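PDB 2FYI: HTH-type transcriptional regulator cbl from Escherichia coli K12, which regulates transcription as a LysR-type DNA-binding factor, possibly as an accessory regulator of the cys regulon, and is seen here as its cofactor-binding domain. Local coordinates for residues A[20-25]-A[147-152]. Sequence-based numbering, arbitrary orientation.
Sequences TTHTQA and DSDVIK
H22 and D147 meet by stacking: the CB of D147 sits over the middle of the imidazole, 3.4 Å from the ring centroid and 13° off its normal, a CH-pi contact. The carboxylate of D147 follows across the same ring, its plane turned by 25° from that of the imidazole. H22 swings its ring out to the start of the other helix, the chi1 of 176° placing CG opposite the backbone N.

At the ring edge, NE2 of H22 makes a bent, weak bond to OD2 of D149 (2.8 Å); that carboxylate has its stronger mate in R26, by a salt bridge. Capping occupies the D147 carboxylate: as N-cap of helix 148-157, its OD2 accepts from D149 N through the anti lone pair (2.9 Å) and from V150 N on the syn side (3.1 Å), which fixes the group's rotation.

The domain has the two-lobed periplasmic-binding-protein fold of the LysR family, and helices 22-27 and 148-157 meet across the divide between the lobes, where ligands of such domains generally bind.

Water completes the bridge, linking ND1 of H22 (3.1 Å), OG1 of T23 (2.9 Å) and OG of S148 (2.6 Å), the last also bonded to Y118. Replacing H22 with alanine would probably leave CB of D147 without its aromatic platform, OD2 of D149 without its weak donor and the water without its imidazole partner. Across the dimer, D147 of the second subunit packs against H22 as well, while Q49 of that subunit bonds OD1 of D147.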
loop_
_atom_site.group_PDB
_atom_site.type_symbol
_atom_site.label_atom_id
_atom_site.label_comp_id
_atom_site.label_asym_id
_atom_site.label_seq_id
_atom_site.Cartn_x
_atom_site.Cartn_y
_atom_site.Cartn_z
ATOM N N THR A 20 9.923 6.524 2.082
ATOM C CA THR A 20 9.890 5.786 0.851
ATOM C C THR A 20 8.505 5.269 0.439
ATOM O O THR A 20 7.530 5.392 1.172
ATOM C CB THR A 20 10.864 4.638 0.936
ATOM O OG1 THR A 20 11.112 4.168 -0.380
ATOM C CG2 THR A 20 10.328 3.515 1.800
ATOM N N THR A 21 8.432 4.684 -0.745
ATOM C CA THR A 21 7.197 4.091 -1.286
ATOM C C THR A 21 7.105 2.598 -1.039
ATOM O O THR A 21 8.105 1.956 -0.708
ATOM C CB THR A 21 7.143 4.273 -2.817
ATOM O OG1 THR A 21 8.329 3.704 -3.424
ATOM C CG2 THR A 21 7.076 5.737 -3.147
ATOM N N HIS A 22 5.914 2.050 -1.244
ATOM C CA HIS A 22 5.660 0.633 -1.085
ATOM C C HIS A 22 6.641 -0.169 -1.907
ATOM O O HIS A 22 7.219 -1.169 -1.442
ATOM C CB HIS A 22 4.243 0.326 -1.561
ATOM C CG HIS A 22 3.906 -1.133 -1.542
ATOM N ND1 HIS A 22 4.261 -1.996 -2.566
ATOM C CD2 HIS A 22 3.260 -1.884 -0.619
ATOM C CE1 HIS A 22 3.848 -3.213 -2.267
ATOM N NE2 HIS A 22 3.243 -3.172 -1.090
ATOM N N THR A 23 6.836 0.283 -3.142
ATOM C CA THR A 23 7.686 -0.451 -4.064
ATOM C C THR A 23 9.091 -0.697 -3.504
ATOM O O THR A 23 9.557 -1.827 -3.486
ATOM C CB THR A 23 7.851 0.235 -5.452
ATOM O OG1 THR A 23 6.591 0.680 -5.966
ATOM C CG2 THR A 23 8.466 -0.741 -6.420
ATOM N N GLN A 24 9.790 0.348 -3.066
ATOM C CA GLN A 24 11.164 0.112 -2.633
ATOM C C GLN A 24 11.165 -0.514 -1.244
ATOM O O GLN A 24 11.961 -1.392 -0.979
ATOM C CB GLN A 24 12.057 1.371 -2.733
ATOM C CG GLN A 24 11.414 2.614 -3.396
ATOM C CD GLN A 24 11.173 2.499 -4.911
ATOM O OE1 GLN A 24 11.501 1.491 -5.562
ATOM N NE2 GLN A 24 10.594 3.553 -5.480
ATOM N N ALA A 25 10.241 -0.116 -0.383
ATOM C CA ALA A 25 10.198 -0.693 0.921
ATOM C C ALA A 25 10.151 -2.235 0.834
ATOM O O ALA A 25 10.811 -2.943 1.610
ATOM C CB ALA A 25 9.039 -0.133 1.661
ATOM N N ASP A 147 -0.293 0.180 -4.946
ATOM C CA ASP A 147 0.850 -0.732 -4.797
ATOM C C ASP A 147 0.714 -2.074 -5.532
ATOM O O ASP A 147 -0.362 -2.454 -5.955
ATOM C CB ASP A 147 1.088 -0.977 -3.321
ATOM C CG ASP A 147 -0.032 -1.780 -2.682
ATOM O OD1 ASP A 147 -0.845 -1.170 -1.922
ATOM O OD2 ASP A 147 -0.109 -3.022 -2.953
ATOM N N SER A 148 1.800 -2.810 -5.661
ATOM C CA SER A 148 1.787 -4.030 -6.460
ATOM C C SER A 148 1.082 -5.225 -5.852
ATOM O O SER A 148 0.820 -6.165 -6.550
ATOM C CB SER A 148 3.213 -4.448 -6.808
ATOM O OG SER A 148 4.006 -3.310 -7.192
ATOM N N ASP A 149 0.784 -5.226 -4.560
ATOM C CA ASP A 149 0.171 -6.413 -3.957
ATOM C C ASP A 149 -1.319 -6.430 -4.213
ATOM O O ASP A 149 -1.906 -7.492 -4.468
ATOM C CB ASP A 149 0.479 -6.498 -2.475
ATOM C CG ASP A 149 1.971 -6.689 -2.215
ATOM O OD1 ASP A 149 2.555 -7.710 -2.675
ATOM O OD2 ASP A 149 2.599 -5.808 -1.575
ATOM N N VAL A 150 -1.933 -5.247 -4.163
ATOM C CA VAL A 150 -3.299 -5.122 -4.609
ATOM C C VAL A 150 -3.398 -5.619 -6.070
ATOM O O VAL A 150 -4.224 -6.494 -6.386
ATOM C CB VAL A 150 -3.799 -3.696 -4.429
ATOM C CG1 VAL A 150 -5.166 -3.511 -5.072
ATOM C CG2 VAL A 150 -3.884 -3.393 -2.992
ATOM N N ILE A 151 -2.536 -5.118 -6.946
ATOM C CA ILE A 151 -2.537 -5.619 -8.300
ATOM C C ILE A 151 -2.471 -7.131 -8.345
ATOM O O ILE A 151 -3.239 -7.758 -9.083
ATOM C CB ILE A 151 -1.418 -5.032 -9.145
ATOM C CG1 ILE A 151 -1.516 -3.505 -9.145
ATOM C CG2 ILE A 151 -1.537 -5.488 -10.574
ATOM C CD1 ILE A 151 -0.349 -2.787 -9.803
ATOM N N LYS A 152 -1.586 -7.755 -7.574
ATOM C CA LYS A 152 -1.530 -9.238 -7.618
ATOM C C LYS A 152 -2.874 -9.887 -7.269
ATOM O O LYS A 152 -3.322 -10.812 -7.948
ATOM C CB LYS A 152 -0.440 -9.821 -6.726
ATOM C CG LYS A 152 0.941 -9.620 -7.274
ATOM C CD LYS A 152 1.943 -9.530 -6.125
ATOM C CE LYS A 152 3.385 -9.270 -6.588
ATOM N NZ LYS A 152 4.263 -9.076 -5.355
HETATM O O HOH W 1 4.592 -1.318 -5.554
#